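PDB 3WVJ: beta-glucanase from Clostridium thermocellum, which hydrolyses beta-1,4-glucosidic linkages in mixed-linkage beta-1,3-1,4-glucans such as lichenan, as a family 16 glycoside hydrolase. Local coordinates for residues Pro7-Phe12 against Tyr210-Pro215; Tyr76-Met81 against Phe146-Phe151. All blocks are in the same frame, centred on the assembly; numbering follows the deposited sequence.

Both contacts are antiparallel strand pairings in the same sheet of the jellyroll, with centres about 10 Å apart. Strand 204-214 of interaction 1 runs beside strand 75-82 of interaction 2, so the order across the sheet is 8-11, 204-214, 75-82, 147-154. A probable backbone hydrogen bond joins Lys212 O to Glu78 N at 2.7 Å. A side-chain one joins Tyr210 OH to Glu78 OE2 at 2.7 Å. Interaction 2 is the more buried contact and packs on strand 106-113, which carries the EIDIE sequence characteristic of family 16 active sites. The side chain of Phe151 lies about 12 Å from a bound buffer molecule, bis-tris propane.

Interaction 1: residues Pro7-Phe12 against Tyr210-Pro215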
loop_
_atom_site.group_PDB
_atom_site.type_symbol
_atom_site.label_atom_id
_atom_site.label_comp_id
_atom_site.label_asym_id
_atom_site.label_seq_id
_atom_site.Cartn_x
_atom_site.Cartn_y
_atom_site.Cartn_z
ATOM N N PRO A 7 7.683 18.542 2.901
ATOM C CA PRO A 7 7.018 17.541 3.749
ATOM C C PRO A 7 5.512 17.481 3.513
ATOM O O PRO A 7 4.878 18.496 3.277
ATOM C CB PRO A 7 7.358 17.982 5.179
ATOM C CG PRO A 7 8.602 18.806 5.038
ATOM C CD PRO A 7 8.486 19.491 3.698
ATOM N N PHE A 8 4.972 16.268 3.530
ATOM C CA PHE A 8 3.554 15.998 3.321
ATOM C C PHE A 8 3.093 15.148 4.483
ATOM O O PHE A 8 3.770 14.197 4.882
ATOM C CB PHE A 8 3.317 15.303 1.988
ATOM C CG PHE A 8 1.902 14.873 1.747
ATOM C CD1 PHE A 8 0.961 15.761 1.278
ATOM C CD2 PHE A 8 1.528 13.545 1.909
ATOM C CE1 PHE A 8 -0.354 15.357 1.045
ATOM C CE2 PHE A 8 0.235 13.128 1.630
ATOM C CZ PHE A 8 -0.704 14.040 1.210
ATOM N N VAL A 9 1.979 15.576 5.089
ATOM C CA VAL A 9 1.419 14.872 6.239
ATOM C C VAL A 9 -0.071 14.782 6.062
ATOM O O VAL A 9 -0.736 15.830 5.975
ATOM C CB VAL A 9 1.604 15.654 7.558
ATOM C CG1 VAL A 9 1.142 14.784 8.718
ATOM C CG2 VAL A 9 3.053 16.072 7.751
ATOM N N ALA A 10 -0.590 13.554 6.026
ATOM C CA ALA A 10 -2.000 13.327 6.065
ATOM C C ALA A 10 -2.317 12.486 7.287
ATOM O O ALA A 10 -2.110 11.254 7.269
ATOM C CB ALA A 10 -2.484 12.631 4.828
ATOM N N VAL A 11 -2.836 13.100 8.349
ATOM C CA VAL A 11 -3.312 12.293 9.468
ATOM C C VAL A 11 -4.797 12.113 9.261
ATOM O O VAL A 11 -5.526 13.129 9.268
ATOM C CB VAL A 11 -3.149 13.014 10.825
ATOM C CG1 VAL A 11 -3.836 12.209 11.907
ATOM C CG2 VAL A 11 -1.682 13.195 11.183
ATOM N N PHE A 12 -5.276 10.870 9.127
ATOM C CA PHE A 12 -6.680 10.671 8.702
ATOM C C PHE A 12 -7.771 11.018 9.734
ATOM O O PHE A 12 -8.965 10.996 9.414
ATOM C CB PHE A 12 -6.900 9.299 8.091
ATOM C CG PHE A 12 -6.038 9.052 6.888
ATOM C CD1 PHE A 12 -6.070 9.919 5.797
ATOM C CD2 PHE A 12 -5.143 7.985 6.877
ATOM C CE1 PHE A 12 -5.229 9.704 4.683
ATOM C CE2 PHE A 12 -4.331 7.736 5.757
ATOM C CZ PHE A 12 -4.374 8.602 4.668
ATOM N N TYR A 210 -2.246 7.424 9.493
ATOM C CA TYR A 210 -1.580 8.517 8.770
ATOM C C TYR A 210 -0.666 8.004 7.646
ATOM O O TYR A 210 -0.412 6.801 7.525
ATOM C CB TYR A 210 -0.794 9.452 9.692
ATOM C CG TYR A 210 0.466 8.929 10.404
ATOM C CD1 TYR A 210 1.616 8.556 9.685
ATOM C CD2 TYR A 210 0.517 8.872 11.793
ATOM C CE1 TYR A 210 2.747 8.078 10.337
ATOM C CE2 TYR A 210 1.646 8.430 12.446
ATOM C CZ TYR A 210 2.748 8.056 11.712
ATOM O OH TYR A 210 3.855 7.635 12.370
ATOM N N VAL A 211 -0.205 8.965 6.858
ATOM C CA VAL A 211 0.810 8.806 5.834
ATOM C C VAL A 211 1.601 10.118 5.887
ATOM O O VAL A 211 1.010 11.242 5.964
ATOM C CB VAL A 211 0.139 8.670 4.478
ATOM C CG1 VAL A 211 1.104 9.026 3.361
ATOM C CG2 VAL A 211 -0.414 7.281 4.298
ATOM N N LYS A 212 2.926 9.981 5.943
ATOM C CA LYS A 212 3.863 11.106 5.999
ATOM C C LYS A 212 4.975 10.892 4.991
ATOM O O LYS A 212 5.437 9.740 4.737
ATOM C CB LYS A 212 4.438 11.275 7.402
ATOM C CG LYS A 212 3.405 11.671 8.435
ATOM C CD LYS A 212 3.885 11.469 9.861
ATOM C CE LYS A 212 2.909 12.113 10.831
ATOM N NZ LYS A 212 3.409 12.022 12.233
ATOM N N TYR A 213 5.352 11.982 4.346
ATOM C CA TYR A 213 6.528 11.995 3.469
ATOM C C TYR A 213 7.495 13.125 3.876
ATOM O O TYR A 213 7.085 14.302 4.098
ATOM C CB TYR A 213 6.107 12.066 1.989
ATOM C CG TYR A 213 7.204 12.555 1.029
ATOM C CD1 TYR A 213 8.052 11.639 0.389
ATOM C CD2 TYR A 213 7.381 13.929 0.754
ATOM C CE1 TYR A 213 9.033 12.061 -0.488
ATOM C CE2 TYR A 213 8.364 14.349 -0.115
ATOM C CZ TYR A 213 9.162 13.402 -0.733
ATOM O OH TYR A 213 10.157 13.783 -1.558
ATOM N N TYR A 214 8.754 12.737 4.046
ATOM C CA TYR A 214 9.817 13.658 4.367
ATOM C C TYR A 214 10.870 13.618 3.249
ATOM O O TYR A 214 11.495 12.575 3.009
ATOM C CB TYR A 214 10.458 13.314 5.706
ATOM C CG TYR A 214 9.506 13.197 6.866
ATOM C CD1 TYR A 214 9.026 14.348 7.547
ATOM C CD2 TYR A 214 9.102 11.945 7.317
ATOM C CE1 TYR A 214 8.146 14.237 8.621
ATOM C CE2 TYR A 214 8.238 11.814 8.397
ATOM C CZ TYR A 214 7.771 12.954 9.049
ATOM O OH TYR A 214 6.910 12.787 10.113
ATOM N N PRO A 215 11.065 14.752 2.558
ATOM C CA PRO A 215 11.971 14.768 1.430
ATOM C C PRO A 215 13.411 14.665 1.889
ATOM O O PRO A 215 14.277 14.312 1.106
ATOM C CB PRO A 215 11.720 16.135 0.796
ATOM C CG PRO A 215 10.633 16.786 1.582
ATOM C CD PRO A 215 10.564 16.098 2.892
#
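Phe8 and Tyr213 form a hydrogen-bonded antiparallel pair. Phe8 N donates to Tyr213 O at 2.9 Å. Tyr213 N returns a nearly straight bond to Phe8 O. The two side chains meet only near their roots, with Phe8 CB 4.3 Å from Tyr213 CB. In each residue CG lies anti to the backbone N (chi1 175° in Phe8). Because the strands run in opposite directions, this sends the two rings apart. The Phe8 ring then meets Phe72 and Trp20, while Tyr213 packs edge-to-face on Phe72 and on Tyr77.

Val211 pairs with Ala10 in the same way. Ala10 N donates to Val211 O at 2.8 Å. Val211 N binds Ala10 O less directly, at 3.0 Å. This ladder joins a strand near the N-terminus to the last strand of the chain, in one sheet of the beta-jellyroll. Phe8, Ala10, Val211 and Tyr213 share one face of it. There Val211 packs on Ile181 and Met183 of strand 179-187. Its CG2 branch also touches Phe12 CZ at 4.2 Å. The Phe12 ring lies against the backbone of Tyr210, and Ala10 O sits above the ring centre.

Val9, Val11, Tyr210 and Lys212 occupy the other face. Tyr210 CB rests 3.8 Å from Val11 CA. Tyr210 CG stands between its own N and carbonyl carbon (chi1 68°), which turns the ring away from residues 7-12. The extended Lys212 chain runs alongside Val9, with CE 3.8 Å from Val9 CG1. The same CE lies over the centre of the Tyr210 ring. Beyond the ladder, the side chains of Pro7 and Pro215 cross at about a right angle, with Pro215 CG 3.7 Å from Pro7 N.

Interaction 2: residues Tyr76-Met81 against Phe146-Phe151; sequences YYEVRM and FHTYGF
Strands 75-82 and 147-154 are antiparallel neighbours in a sheet of the beta-jellyroll. Tyr77, Val79 and Met81 form hydrogen-bonded pairs with Phe151, Tyr149 and His147. Val79 N donates to Tyr149 O and Tyr149 N to Val79 O, both at 2.8 Å.

On the face of these residues, Tyr77 CB sits over the Phe151 ring, 4.0 Å from its centroid, in a CH-pi contact. The Tyr77 and Phe151 planes are only 19° apart, yet the rings are displaced too far for a full stack. Phe151 also packs on Ile108 and Ile110 of strand 106-113, so this face is turned into the core. With chi1 at 70°, the Met81 chain sets CG 3.8 Å from Tyr149 CD2.

Arg80 and Thr148 meet on the opposite face, where Thr148 CG2 touches Arg80 NE at 3.6 Å. The Arg80 chain bends at chi3, and its guanidinium lies with one face over the backbone of Phe146 and His147. Arg80 NH1 also has a long, weak ion pair with Glu209.

Tyr76 OH donates to Glu78 OE1 at 2.6 Å, on the anti lone pair. One water links Tyr76 OH to Thr148 OG1, 2.9 Å from the threonine oxygen.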
loop_
_atom_site.group_PDB
_atom_site.type_symbol
_atom_site.label_atom_id
_atom_site.label_comp_id
_atom_site.label_asym_id
_atom_site.label_seq_id
_atom_site.Cartn_x
_atom_site.Cartn_y
_atom_site.Cartn_z
ATOM N N TYR A 76 11.692 9.906 2.514
ATOM C CA TYR A 76 11.195 8.927 3.507
ATOM C C TYR A 76 9.677 8.928 3.578
ATOM O O TYR A 76 9.037 9.987 3.817
ATOM C CB TYR A 76 11.807 9.141 4.907
ATOM C CG TYR A 76 11.305 8.139 5.928
ATOM C CD1 TYR A 76 11.539 6.736 5.773
ATOM C CD2 TYR A 76 10.550 8.566 7.010
ATOM C CE1 TYR A 76 11.064 5.831 6.703
ATOM C CE2 TYR A 76 10.069 7.666 7.938
ATOM C CZ TYR A 76 10.314 6.310 7.791
ATOM O OH TYR A 76 9.791 5.450 8.773
ATOM N N TYR A 77 9.113 7.736 3.337
ATOM C CA TYR A 77 7.673 7.537 3.286
ATOM C C TYR A 77 7.281 6.735 4.524
ATOM O O TYR A 77 7.902 5.695 4.831
ATOM C CB TYR A 77 7.263 6.771 2.038
ATOM C CG TYR A 77 7.469 7.482 0.715
ATOM C CD1 TYR A 77 6.359 7.905 -0.055
ATOM C CD2 TYR A 77 8.753 7.719 0.226
ATOM C CE1 TYR A 77 6.550 8.539 -1.279
ATOM C CE2 TYR A 77 8.964 8.316 -0.993
ATOM C CZ TYR A 77 7.868 8.735 -1.742
ATOM O OH TYR A 77 8.089 9.308 -2.958
ATOM N N GLU A 78 6.272 7.210 5.259
ATOM C CA GLU A 78 5.860 6.430 6.422
ATOM C C GLU A 78 4.366 6.310 6.546
ATOM O O GLU A 78 3.651 7.292 6.383
ATOM C CB GLU A 78 6.452 7.029 7.692
ATOM C CG GLU A 78 6.201 6.193 8.919
ATOM C CD GLU A 78 6.838 6.796 10.149
ATOM O OE1 GLU A 78 8.047 6.546 10.377
ATOM O OE2 GLU A 78 6.143 7.492 10.904
ATOM N N VAL A 79 3.908 5.112 6.859
ATOM C CA VAL A 79 2.515 4.871 7.138
ATOM C C VAL A 79 2.410 4.351 8.573
ATOM O O VAL A 79 3.295 3.644 9.034
ATOM C CB VAL A 79 1.929 3.857 6.104
ATOM C CG1 VAL A 79 2.571 2.444 6.213
ATOM C CG2 VAL A 79 0.424 3.785 6.215
ATOM N N ARG A 80 1.339 4.676 9.277
ATOM C CA ARG A 80 0.955 3.978 10.502
ATOM C C ARG A 80 -0.393 3.294 10.226
ATOM O O ARG A 80 -1.342 3.960 9.784
ATOM C CB ARG A 80 0.849 4.946 11.705
ATOM C CG ARG A 80 0.186 4.313 12.942
ATOM C CD ARG A 80 0.168 5.296 14.131
ATOM N NE ARG A 80 1.301 4.896 14.928
ATOM C CZ ARG A 80 1.257 4.068 15.956
ATOM N NH1 ARG A 80 0.109 3.643 16.471
ATOM N NH2 ARG A 80 2.396 3.706 16.496
ATOM N N MET A 81 -0.466 1.986 10.460
ATOM C CA MET A 81 -1.547 1.141 9.954
ATOM C C MET A 81 -1.674 -0.223 10.711
ATOM O O MET A 81 -0.783 -0.639 11.468
ATOM C CB MET A 81 -1.368 0.868 8.427
ATOM C CG MET A 81 -0.202 -0.037 8.068
ATOM S SD MET A 81 -0.125 -0.395 6.269
ATOM C CE MET A 81 -1.437 -1.615 6.103
ATOM N N PHE A 146 -1.789 -0.975 15.783
ATOM C CA PHE A 146 -1.196 -0.147 14.760
ATOM C C PHE A 146 0.306 -0.153 14.953
ATOM O O PHE A 146 0.763 -0.290 16.086
ATOM C CB PHE A 146 -1.801 1.259 14.814
ATOM C CG PHE A 146 -3.232 1.290 14.394
ATOM C CD1 PHE A 146 -3.568 1.626 13.107
ATOM C CD2 PHE A 146 -4.251 0.988 15.307
ATOM C CE1 PHE A 146 -4.862 1.653 12.694
ATOM C CE2 PHE A 146 -5.570 1.030 14.911
ATOM C CZ PHE A 146 -5.863 1.344 13.594
ATOM N N HIS A 147 1.053 -0.051 13.851
ATOM C CA HIS A 147 2.491 0.078 13.904
ATOM C C HIS A 147 2.850 1.019 12.825
ATOM O O HIS A 147 2.029 1.308 12.000
ATOM C CB HIS A 147 3.127 -1.283 13.639
ATOM C CG HIS A 147 3.081 -2.199 14.833
ATOM N ND1 HIS A 147 2.063 -3.044 15.053
ATOM C CD2 HIS A 147 3.961 -2.366 15.872
ATOM C CE1 HIS A 147 2.295 -3.738 16.168
ATOM N NE2 HIS A 147 3.451 -3.320 16.671
ATOM N N THR A 148 4.074 1.518 12.781
ATOM C CA THR A 148 4.459 2.320 11.624
ATOM C C THR A 148 5.444 1.540 10.768
ATOM O O THR A 148 6.188 0.686 11.286
ATOM C CB THR A 148 5.117 3.630 12.011
ATOM O OG1 THR A 148 6.427 3.299 12.462
ATOM C CG2 THR A 148 4.338 4.332 13.116
ATOM N N TYR A 149 5.406 1.816 9.464
ATOM C CA TYR A 149 6.185 1.089 8.442
ATOM C C TYR A 149 6.563 2.156 7.445
ATOM O O TYR A 149 5.835 3.167 7.281
ATOM C CB TYR A 149 5.354 0.038 7.700
ATOM C CG TYR A 149 4.691 -0.972 8.607
ATOM C CD1 TYR A 149 5.359 -2.147 8.987
ATOM C CD2 TYR A 149 3.422 -0.737 9.117
ATOM C CE1 TYR A 149 4.758 -3.063 9.837
ATOM C CE2 TYR A 149 2.831 -1.632 9.948
ATOM C CZ TYR A 149 3.498 -2.797 10.302
ATOM O OH TYR A 149 2.893 -3.687 11.132
ATOM N N GLY A 150 7.682 1.967 6.761
ATOM C CA GLY A 150 8.163 3.052 5.894
ATOM C C GLY A 150 9.349 2.615 5.076
ATOM O O GLY A 150 9.889 1.540 5.330
ATOM N N PHE A 151 9.735 3.448 4.095
ATOM C CA PHE A 151 10.974 3.269 3.337
ATOM C C PHE A 151 11.608 4.606 3.004
ATOM O O PHE A 151 10.890 5.586 2.704
ATOM C CB PHE A 151 10.741 2.480 2.064
ATOM C CG PHE A 151 9.542 2.917 1.269
ATOM C CD1 PHE A 151 9.660 3.867 0.236
ATOM C CD2 PHE A 151 8.284 2.356 1.511
ATOM C CE1 PHE A 151 8.568 4.259 -0.528
ATOM C CE2 PHE A 151 7.185 2.772 0.768
ATOM C CZ PHE A 151 7.315 3.721 -0.256
HETATM O O HOH W 1 8.619 3.007 10.642
HETATM O O HOH W 2 0.216 -3.174 11.914
#